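Iron-binding protein (Staphylococcus epidermidis, PDB 4M7O) probably binds an iron-carrying ligand outside the cell and passes it to a membrane importer, as periplasmic binding proteins of this family do. Local coordinates at residues His23-Glu34 / Asp44-Tyr54; Ser115-Phe123 / Ser258-Glu266. All blocks are in the same frame, centred on the assembly; numbering follows the deposited sequence.

Interaction 1 (His23-Glu34 / Asp44-Tyr54); sequences HRIISLIPSNTE and DIVGVSTVDDY
Val46 lays its CG1 methyl over one face of the Arg24 guanidinium, 3.8 Å from Arg24 CZ and above the centre of the flat group. The arginine chain bends at chi3 (65°), bringing the guanidinium back over the valine while its NH2 bonds Ala78 O. Val46's other methyl, CG2, meets Ile26 CG1 at 3.9 Å. Beneath these side chains the two strands run parallel. Ile25 N gives an almost straight bond to Asp44 O (2.8 Å, 175° at the hydrogen), and Ser27 N binds Gly47 O at 2.9 Å. Between them Ile25 O takes Val46 N at 2.7 Å and, weakly, Gly47 N: the two amides share one carbonyl where a beta bulge shifts the register by one residue. Ile25 and Ile45 pack together on the sheet face covered by Leu36 of helix 30-38, the helix of the right-handed beta-alpha-beta crossover that links the two strands.

Past the strands, the first turn of the helix leans on the turn Ser49-Asp52. Pro30 sets its CG against Val51, and Thr33 and the Asp52 carboxylate approach from opposite directions; a hydroxyl-carboxylate bond is modelled there, but the position of Asp52 OD2 is doubtful. The other oxygen, Asp52 OD1, is gripped from opposite faces of its plane by Ser49 N and Ser49 OG, the hydroxyl lying 2.7 Å away on the anti side. Ser49 OG also accepts Val51 N in an ST turn. Farther along, the Glu34 side chain crosses that of Tyr54 at about a right angle, carboxylate and ring planes 42° apart, with Glu34 OE1 3.8 Å from Tyr54 CD1. Glu34 and Asp53 bring two acids close together, and Arg259, bridged to both, would offset their repulsion. Backbone bonds thus join the strands, while a polar network fixes the turn beside the helix start.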
loop_
_atom_site.group_PDB
_atom_site.type_symbol
_atom_site.label_atom_id
_atom_site.label_comp_id
_atom_site.label_asym_id
_atom_site.label_seq_id
_atom_site.Cartn_x
_atom_site.Cartn_y
_atom_site.Cartn_z
ATOM N N HIS A 23 -2.949 -4.518 -26.330
ATOM C CA HIS A 23 -1.628 -4.950 -26.808
ATOM C C HIS A 23 -0.520 -4.014 -26.382
ATOM O O HIS A 23 0.648 -4.391 -26.392
ATOM C CB HIS A 23 -1.598 -5.050 -28.334
ATOM C CG HIS A 23 -2.566 -6.037 -28.888
ATOM N ND1 HIS A 23 -3.812 -5.674 -29.354
ATOM C CD2 HIS A 23 -2.480 -7.378 -29.047
ATOM C CE1 HIS A 23 -4.448 -6.749 -29.780
ATOM N NE2 HIS A 23 -3.661 -7.797 -29.606
ATOM N N ARG A 24 -0.893 -2.785 -26.031
ATOM C CA ARG A 24 0.086 -1.761 -25.704
ATOM C C ARG A 24 -0.334 -1.010 -24.443
ATOM O O ARG A 24 -0.884 0.094 -24.507
ATOM C CB ARG A 24 0.248 -0.798 -26.894
ATOM C CG ARG A 24 0.756 -1.481 -28.158
ATOM C CD ARG A 24 1.069 -0.447 -29.253
ATOM N NE ARG A 24 2.176 0.420 -28.861
ATOM C CZ ARG A 24 3.459 0.114 -29.044
ATOM N NH1 ARG A 24 3.796 -1.038 -29.615
ATOM N NH2 ARG A 24 4.404 0.962 -28.657
ATOM N N ILE A 25 -0.074 -1.624 -23.299
ATOM C CA ILE A 25 -0.522 -1.096 -22.026
ATOM C C ILE A 25 0.560 -0.214 -21.409
ATOM O O ILE A 25 1.748 -0.565 -21.433
ATOM C CB ILE A 25 -0.834 -2.252 -21.053
ATOM C CG1 ILE A 25 -1.904 -3.162 -21.657
ATOM C CG2 ILE A 25 -1.260 -1.714 -19.688
ATOM C CD1 ILE A 25 -2.048 -4.496 -20.956
ATOM N N ILE A 26 0.153 0.935 -20.875
ATOM C CA ILE A 26 1.042 1.735 -20.047
ATOM C C ILE A 26 0.548 1.656 -18.601
ATOM O O ILE A 26 -0.603 1.994 -18.308
ATOM C CB ILE A 26 1.117 3.204 -20.507
ATOM C CG1 ILE A 26 1.743 3.295 -21.903
ATOM C CG2 ILE A 26 1.909 4.038 -19.511
ATOM C CD1 ILE A 26 1.801 4.711 -22.477
ATOM N N SER A 27 1.412 1.189 -17.703
ATOM C CA SER A 27 1.054 1.068 -16.281
ATOM C C SER A 27 1.775 2.132 -15.468
ATOM O O SER A 27 3.002 2.231 -15.534
ATOM C CB SER A 27 1.417 -0.312 -15.756
ATOM O OG SER A 27 1.036 -0.449 -14.391
ATOM N N LEU A 28 1.018 2.909 -14.691
ATOM C CA LEU A 28 1.549 4.111 -14.043
ATOM C C LEU A 28 1.768 4.033 -12.534
ATOM O O LEU A 28 2.139 5.038 -11.904
ATOM C CB LEU A 28 0.677 5.329 -14.374
ATOM C CG LEU A 28 0.744 5.751 -15.846
ATOM C CD1 LEU A 28 0.044 7.103 -16.077
ATOM C CD2 LEU A 28 2.187 5.799 -16.306
ATOM N N ILE A 29 1.547 2.861 -11.944
ATOM C CA ILE A 29 1.817 2.695 -10.519
ATOM C C ILE A 29 2.280 1.256 -10.291
ATOM O O ILE A 29 1.803 0.343 -10.966
ATOM C CB ILE A 29 0.574 3.104 -9.652
ATOM C CG1 ILE A 29 0.985 3.470 -8.207
ATOM C CG2 ILE A 29 -0.494 2.008 -9.673
ATOM C CD1 ILE A 29 0.020 4.411 -7.497
ATOM N N PRO A 30 3.255 1.047 -9.388
ATOM C CA PRO A 30 3.817 -0.309 -9.321
ATOM C C PRO A 30 2.800 -1.410 -9.007
ATOM O O PRO A 30 2.917 -2.460 -9.619
ATOM C CB PRO A 30 4.881 -0.195 -8.223
ATOM C CG PRO A 30 5.301 1.270 -8.278
ATOM C CD PRO A 30 3.999 1.996 -8.531
ATOM N N SER A 31 1.818 -1.186 -8.131
ATOM C CA SER A 31 0.834 -2.243 -7.860
ATOM C C SER A 31 0.125 -2.718 -9.141
ATOM O O SER A 31 -0.036 -3.926 -9.357
ATOM C CB SER A 31 -0.178 -1.824 -6.790
ATOM O OG SER A 31 -0.749 -0.566 -7.092
ATOM N N ASN A 32 -0.284 -1.773 -9.983
ATOM C CA ASN A 32 -0.847 -2.090 -11.297
ATOM C C ASN A 32 0.087 -2.976 -12.113
ATOM O O ASN A 32 -0.335 -3.991 -12.682
ATOM C CB ASN A 32 -1.148 -0.808 -12.083
ATOM C CG ASN A 32 -2.425 -0.127 -11.622
ATOM O OD1 ASN A 32 -3.115 -0.620 -10.721
ATOM N ND2 ASN A 32 -2.752 1.011 -12.241
ATOM N N THR A 33 1.358 -2.599 -12.163
ATOM C CA THR A 33 2.317 -3.360 -12.959
ATOM C C THR A 33 2.456 -4.775 -12.427
ATOM O O THR A 33 2.503 -5.726 -13.205
ATOM C CB THR A 33 3.678 -2.694 -12.967
ATOM O OG1 THR A 33 3.554 -1.359 -13.494
ATOM C CG2 THR A 33 4.665 -3.485 -13.839
ATOM N N GLU A 34 2.498 -4.925 -11.103
ATOM C CA GLU A 34 2.664 -6.250 -10.511
ATOM C C GLU A 34 1.484 -7.150 -10.857
ATOM O O GLU A 34 1.664 -8.329 -11.154
ATOM C CB GLU A 34 2.838 -6.143 -8.989
ATOM C CG GLU A 34 4.155 -5.507 -8.570
ATOM C CD GLU A 34 4.440 -5.688 -7.082
ATOM O OE1 GLU A 34 4.116 -6.771 -6.531
ATOM O OE2 GLU A 34 4.996 -4.747 -6.468
ATOM N N ASP A 44 2.627 -7.394 -22.622
ATOM C CA ASP A 44 1.780 -6.474 -23.385
ATOM C C ASP A 44 1.958 -5.044 -22.896
ATOM O O ASP A 44 1.271 -4.127 -23.349
ATOM C CB ASP A 44 0.304 -6.903 -23.320
ATOM C CG ASP A 44 0.074 -8.315 -23.864
ATOM O OD1 ASP A 44 0.726 -8.693 -24.864
ATOM O OD2 ASP A 44 -0.756 -9.054 -23.287
ATOM N N ILE A 45 2.901 -4.860 -21.980
ATOM C CA ILE A 45 3.142 -3.571 -21.341
ATOM C C ILE A 45 4.268 -2.865 -22.081
ATOM O O ILE A 45 5.353 -3.445 -22.255
ATOM C CB ILE A 45 3.543 -3.772 -19.851
ATOM C CG1 ILE A 45 2.379 -4.374 -19.056
ATOM C CG2 ILE A 45 3.950 -2.468 -19.218
ATOM C CD1 ILE A 45 2.771 -4.839 -17.657
ATOM N N VAL A 46 4.020 -1.632 -22.534
ATOM C CA VAL A 46 5.033 -0.885 -23.292
ATOM C C VAL A 46 5.692 0.199 -22.450
ATOM O O VAL A 46 6.763 0.709 -22.799
ATOM C CB VAL A 46 4.466 -0.234 -24.591
ATOM C CG1 VAL A 46 4.090 -1.294 -25.596
ATOM C CG2 VAL A 46 3.256 0.629 -24.274
ATOM N N GLY A 47 5.043 0.548 -21.344
ATOM C CA GLY A 47 5.525 1.598 -20.470
ATOM C C GLY A 47 5.176 1.343 -19.010
ATOM O O GLY A 47 4.109 0.785 -18.682
ATOM N N VAL A 48 6.075 1.752 -18.121
ATOM C CA VAL A 48 5.813 1.668 -16.685
ATOM C C VAL A 48 6.232 2.990 -16.087
ATOM O O VAL A 48 6.670 3.882 -16.808
ATOM C CB VAL A 48 6.600 0.517 -16.033
ATOM C CG1 VAL A 48 6.063 -0.817 -16.515
ATOM C CG2 VAL A 48 8.086 0.632 -16.385
ATOM N N SER A 49 6.108 3.135 -14.778
ATOM C CA SER A 49 6.516 4.382 -14.159
ATOM C C SER A 49 7.982 4.314 -13.768
ATOM O O SER A 49 8.583 3.239 -13.714
ATOM C CB SER A 49 5.660 4.692 -12.937
ATOM O OG SER A 49 6.181 4.064 -11.785
ATOM N N THR A 50 8.554 5.471 -13.475
ATOM C CA THR A 50 9.962 5.552 -13.120
ATOM C C THR A 50 10.270 4.906 -11.783
ATOM O O THR A 50 11.440 4.731 -11.440
ATOM C CB THR A 50 10.389 7.002 -13.042
ATOM O OG1 THR A 50 9.377 7.726 -12.327
ATOM C CG2 THR A 50 10.543 7.582 -14.455
ATOM N N VAL A 51 9.232 4.581 -11.012
ATOM C CA VAL A 51 9.441 3.941 -9.715
ATOM C C VAL A 51 9.010 2.474 -9.673
ATOM O O VAL A 51 8.967 1.870 -8.611
ATOM C CB VAL A 51 8.776 4.730 -8.561
ATOM C CG1 VAL A 51 9.431 6.102 -8.419
ATOM C CG2 VAL A 51 7.261 4.869 -8.784
ATOM N N ASP A 52 8.707 1.883 -10.822
ATOM C CA ASP A 52 8.418 0.445 -10.859
ATOM C C ASP A 52 9.666 -0.383 -10.540
ATOM O O ASP A 52 10.736 -0.144 -11.099
ATOM C CB ASP A 52 7.822 0.048 -12.210
ATOM C CG ASP A 52 6.323 0.289 -12.271
ATOM O OD1 ASP A 52 5.894 1.448 -12.443
ATOM O OD2 ASP A 52 5.564 -0.679 -12.110
ATOM N N ASP A 53 9.517 -1.346 -9.624
ATOM C CA ASP A 53 10.653 -2.073 -9.034
ATOM C C ASP A 53 10.430 -3.585 -9.003
ATOM O O ASP A 53 11.243 -4.332 -8.457
ATOM C CB ASP A 53 10.892 -1.590 -7.595
ATOM C CG ASP A 53 9.593 -1.521 -6.764
ATOM O OD1 ASP A 53 8.596 -2.208 -7.100
ATOM O OD2 ASP A 53 9.561 -0.766 -5.767
ATOM N N TYR A 54 9.313 -4.031 -9.562
ATOM C CA TYR A 54 8.954 -5.437 -9.489
ATOM C C TYR A 54 8.088 -5.800 -10.685
ATOM O O TYR A 54 7.165 -5.070 -11.032
ATOM C CB TYR A 54 8.214 -5.746 -8.164
ATOM C CG TYR A 54 8.179 -7.224 -7.826
ATOM C CD1 TYR A 54 7.172 -8.054 -8.301
ATOM C CD2 TYR A 54 9.173 -7.795 -7.044
ATOM C CE1 TYR A 54 7.160 -9.424 -7.982
ATOM C CE2 TYR A 54 9.170 -9.147 -6.732
ATOM C CZ TYR A 54 8.161 -9.953 -7.201
ATOM O OH TYR A 54 8.168 -11.293 -6.879
#

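Interaction 2 (Ser115-Phe123 / Ser258-Glu266); sequences SIDETYDTF and SRPGPRIDE
Ile264 aims its CD1 methyl at helix 116-129, where it meets Ile116 and Tyr120. The isoleucine chains cross obliquely, with Ile116 CG2 4.0 Å from Ile264 CD1; the same methyl approaches the Tyr120 ring obliquely, also 4.0 Å from Tyr120 CE1. Beyond this apolar patch Thr119 lies across Pro260 at about a right angle. Its CG2, anti to the backbone N (chi1 -61° for OG1), is carried to 3.6 Å from Pro260 O, while Thr119 OG1 faces the proline ring at CB. That hydroxyl turns back to its own helix and donates to Ser115 O at 2.9 Å, reaching the carbonyl from the face opposite to Thr119 N.

One turn later Phe123 comes in edge first. Gly261 O lies in the plane of the ring, 3.5 Å from Phe123 CZ, so the carbonyl meets the electropositive rim of the aromatic. Thr119 O sits over a face of the same ring, and Ile35 of helix 30-38 also packs against Phe123.

The remaining link runs through water: a single molecule donates 2.7 Å bonds to both Thr122 OG1 and Pro260 O. The Thr122 hydroxyl in turn donates to Thr119 O, on a lone pair of that carbonyl and in its plane. Pro260 is the centre of an inverse gamma turn, closed by Gly261 N to Arg259 O, which bends the chain leading into helix 264-275. Helix 116-129 follows the last strand, 106-110, of the N-terminal sheet; helix 133-152, which packs on Tyr120, is probably the long backbone helix that joins the two lobes in this family. Direct contact is therefore made by methyls, the Phe123 edge and backbone carbonyls, with bridging water joining the polar groups and each threonine hydroxyl also tied to its own helix.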
loop_
_atom_site.group_PDB
_atom_site.type_symbol
_atom_site.label_atom_id
_atom_site.label_comp_id
_atom_site.label_asym_id
_atom_site.label_seq_id
_atom_site.Cartn_x
_atom_site.Cartn_y
_atom_site.Cartn_z
ATOM N N SER A 115 -8.045 -1.856 2.142
ATOM C CA SER A 115 -8.162 -3.102 2.894
ATOM C C SER A 115 -7.672 -4.270 2.044
ATOM O O SER A 115 -7.413 -4.116 0.859
ATOM C CB SER A 115 -9.609 -3.365 3.280
ATOM O OG SER A 115 -10.334 -3.746 2.130
ATOM N N ILE A 116 -7.555 -5.445 2.646
ATOM C CA ILE A 116 -7.130 -6.619 1.898
ATOM C C ILE A 116 -8.215 -7.023 0.901
ATOM O O ILE A 116 -7.926 -7.317 -0.255
ATOM C CB ILE A 116 -6.799 -7.783 2.851
ATOM C CG1 ILE A 116 -5.578 -7.424 3.701
ATOM C CG2 ILE A 116 -6.560 -9.062 2.092
ATOM C CD1 ILE A 116 -5.326 -8.389 4.849
ATOM N N ASP A 117 -9.469 -7.023 1.343
ATOM C CA ASP A 117 -10.572 -7.384 0.456
ATOM C C ASP A 117 -10.728 -6.430 -0.737
ATOM O O ASP A 117 -11.133 -6.850 -1.818
ATOM C CB ASP A 117 -11.882 -7.510 1.231
ATOM C CG ASP A 117 -12.013 -8.858 1.929
ATOM O OD1 ASP A 117 -12.433 -9.828 1.257
ATOM O OD2 ASP A 117 -11.688 -8.955 3.138
ATOM N N GLU A 118 -10.404 -5.155 -0.540
ATOM C CA GLU A 118 -10.517 -4.180 -1.607
ATOM C C GLU A 118 -9.387 -4.398 -2.598
ATOM O O GLU A 118 -9.529 -4.129 -3.783
ATOM C CB GLU A 118 -10.490 -2.757 -1.045
ATOM C CG GLU A 118 -11.828 -2.285 -0.476
ATOM C CD GLU A 118 -11.710 -0.984 0.300
ATOM O OE1 GLU A 118 -12.455 -0.814 1.293
ATOM O OE2 GLU A 118 -10.875 -0.133 -0.081
ATOM N N THR A 119 -8.258 -4.895 -2.099
ATOM C CA THR A 119 -7.142 -5.238 -2.965
ATOM C C THR A 119 -7.563 -6.365 -3.909
ATOM O O THR A 119 -7.313 -6.296 -5.116
ATOM C CB THR A 119 -5.917 -5.663 -2.147
ATOM O OG1 THR A 119 -5.506 -4.570 -1.317
ATOM C CG2 THR A 119 -4.765 -6.072 -3.064
ATOM N N TYR A 120 -8.210 -7.390 -3.355
ATOM C CA TYR A 120 -8.739 -8.490 -4.149
ATOM C C TYR A 120 -9.711 -7.935 -5.168
ATOM O O TYR A 120 -9.724 -8.384 -6.318
ATOM C CB TYR A 120 -9.462 -9.513 -3.264
ATOM C CG TYR A 120 -8.592 -10.206 -2.236
ATOM C CD1 TYR A 120 -7.214 -10.324 -2.408
ATOM C CD2 TYR A 120 -9.155 -10.756 -1.095
ATOM C CE1 TYR A 120 -6.420 -10.972 -1.448
ATOM C CE2 TYR A 120 -8.380 -11.397 -0.138
ATOM C CZ TYR A 120 -7.020 -11.506 -0.319
ATOM O OH TYR A 120 -6.282 -12.151 0.648
ATOM N N ASP A 121 -10.521 -6.960 -4.752
ATOM C CA ASP A 121 -11.438 -6.299 -5.680
ATOM C C ASP A 121 -10.707 -5.787 -6.910
ATOM O O ASP A 121 -11.165 -6.007 -8.023
ATOM C CB ASP A 121 -12.183 -5.135 -5.028
ATOM C CG ASP A 121 -13.311 -5.593 -4.131
ATOM O OD1 ASP A 121 -13.660 -6.797 -4.161
ATOM O OD2 ASP A 121 -13.858 -4.738 -3.402
ATOM N N THR A 122 -9.576 -5.112 -6.727
ATOM C CA THR A 122 -8.889 -4.557 -7.897
ATOM C C THR A 122 -8.297 -5.648 -8.779
ATOM O O THR A 122 -8.158 -5.457 -9.991
ATOM C CB THR A 122 -7.788 -3.544 -7.537
ATOM O OG1 THR A 122 -6.683 -4.235 -6.950
ATOM C CG2 THR A 122 -8.321 -2.470 -6.582
ATOM N N PHE A 123 -7.941 -6.784 -8.182
ATOM C CA PHE A 123 -7.435 -7.898 -8.980
ATOM C C PHE A 123 -8.512 -8.277 -9.977
ATOM O O PHE A 123 -8.251 -8.375 -11.169
ATOM C CB PHE A 123 -7.094 -9.119 -8.122
ATOM C CG PHE A 123 -5.927 -8.916 -7.188
ATOM C CD1 PHE A 123 -5.225 -7.717 -7.165
ATOM C CD2 PHE A 123 -5.528 -9.936 -6.329
ATOM C CE1 PHE A 123 -4.152 -7.531 -6.295
ATOM C CE2 PHE A 123 -4.451 -9.756 -5.460
ATOM C CZ PHE A 123 -3.763 -8.550 -5.445
ATOM N N SER A 258 1.925 -1.620 2.574
ATOM C CA SER A 258 0.521 -1.495 2.217
ATOM C C SER A 258 0.315 -1.418 0.704
ATOM O O SER A 258 -0.760 -1.028 0.243
ATOM C CB SER A 258 -0.124 -0.287 2.915
ATOM O OG SER A 258 0.292 0.939 2.346
ATOM N N ARG A 259 1.330 -1.792 -0.072
ATOM C CA ARG A 259 1.176 -1.756 -1.524
ATOM C C ARG A 259 0.073 -2.726 -1.934
ATOM O O ARG A 259 0.172 -3.936 -1.675
ATOM C CB ARG A 259 2.475 -2.125 -2.242
ATOM C CG ARG A 259 2.347 -2.084 -3.772
ATOM C CD ARG A 259 3.655 -2.449 -4.450
ATOM N NE ARG A 259 4.715 -1.472 -4.197
ATOM C CZ ARG A 259 5.878 -1.451 -4.853
ATOM N NH1 ARG A 259 6.142 -2.367 -5.788
ATOM N NH2 ARG A 259 6.781 -0.520 -4.575
ATOM N N PRO A 260 -0.990 -2.203 -2.572
ATOM C CA PRO A 260 -2.138 -3.068 -2.874
ATOM C C PRO A 260 -1.890 -3.998 -4.065
ATOM O O PRO A 260 -2.637 -3.952 -5.047
ATOM C CB PRO A 260 -3.257 -2.065 -3.187
ATOM C CG PRO A 260 -2.519 -0.830 -3.699
ATOM C CD PRO A 260 -1.268 -0.781 -2.863
ATOM N N GLY A 261 -0.864 -4.843 -3.971
ATOM C CA GLY A 261 -0.560 -5.783 -5.034
ATOM C C GLY A 261 -0.552 -7.233 -4.577
ATOM O O GLY A 261 -0.988 -7.556 -3.471
ATOM N N PRO A 262 -0.050 -8.126 -5.431
ATOM C CA PRO A 262 -0.046 -9.561 -5.147
ATOM C C PRO A 262 0.869 -9.953 -3.990
ATOM O O PRO A 262 0.764 -11.087 -3.526
ATOM C CB PRO A 262 0.493 -10.166 -6.449
ATOM C CG PRO A 262 0.167 -9.131 -7.498
ATOM C CD PRO A 262 0.413 -7.841 -6.798
ATOM N N ARG A 263 1.743 -9.059 -3.532
ATOM C CA ARG A 263 2.649 -9.410 -2.435
ATOM C C ARG A 263 2.232 -8.830 -1.073
ATOM O O ARG A 263 3.064 -8.688 -0.177
ATOM C CB ARG A 263 4.101 -9.039 -2.794
ATOM C CG ARG A 263 4.650 -9.750 -4.052
ATOM C CD ARG A 263 6.061 -9.274 -4.408
ATOM N NE ARG A 263 6.089 -7.851 -4.758
ATOM C CZ ARG A 263 7.021 -6.990 -4.355
ATOM N NH1 ARG A 263 8.025 -7.399 -3.592
ATOM N NH2 ARG A 263 6.952 -5.717 -4.721
ATOM N N ILE A 264 0.943 -8.530 -0.903
ATOM C CA ILE A 264 0.445 -8.025 0.380
ATOM C C ILE A 264 0.711 -8.945 1.557
ATOM O O ILE A 264 0.746 -8.488 2.703
ATOM C CB ILE A 264 -1.076 -7.792 0.403
ATOM C CG1 ILE A 264 -1.790 -8.844 -0.436
ATOM C CG2 ILE A 264 -1.427 -6.382 -0.025
ATOM C CD1 ILE A 264 -3.284 -8.820 -0.267
ATOM N N ASP A 265 0.845 -10.246 1.298
ATOM C CA ASP A 265 1.100 -11.182 2.388
ATOM C C ASP A 265 2.449 -10.873 3.037
ATOM O O ASP A 265 2.613 -11.007 4.252
ATOM C CB ASP A 265 1.057 -12.632 1.898
ATOM C CG ASP A 265 2.203 -12.963 0.955
ATOM O OD1 ASP A 265 2.227 -12.403 -0.155
ATOM O OD2 ASP A 265 3.075 -13.784 1.319
ATOM N N GLU A 266 3.407 -10.437 2.228
ATOM C CA GLU A 266 4.720 -10.094 2.746
ATOM C C GLU A 266 4.620 -8.862 3.652
ATOM O O GLU A 266 5.202 -8.835 4.739
ATOM C CB GLU A 266 5.708 -9.909 1.593
ATOM C CG GLU A 266 5.786 -11.153 0.698
ATOM C CD GLU A 266 6.605 -10.949 -0.572
ATOM O OE1 GLU A 266 7.186 -9.850 -0.742
ATOM O OE2 GLU A 266 6.664 -11.892 -1.403
HETATM O O HOH W 1 -4.605 -2.599 -6.316
#

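Overall arrangement
Interaction 1 belongs to a single lobe, where it ties neighbouring strands of the parallel sheet and the helix between them; it is partly buried, its ends reaching the surface. Interaction 2 is smaller, almost wholly buried, nearer the centre of the chain, and joins elements far apart in sequence. The first relies on direct backbone hydrogen bonds and carboxylates, the second on apolar packing and one water. Their centres are about 17 Å apart, yet they touch: the Arg259 ion pairs join the two contacts, and Arg263 reaches Glu34 and makes a cation-pi contact with Tyr54. Ion pairs thus connect helix 30-38 and the loop at Asp53 to the segment entering the C-terminal helix.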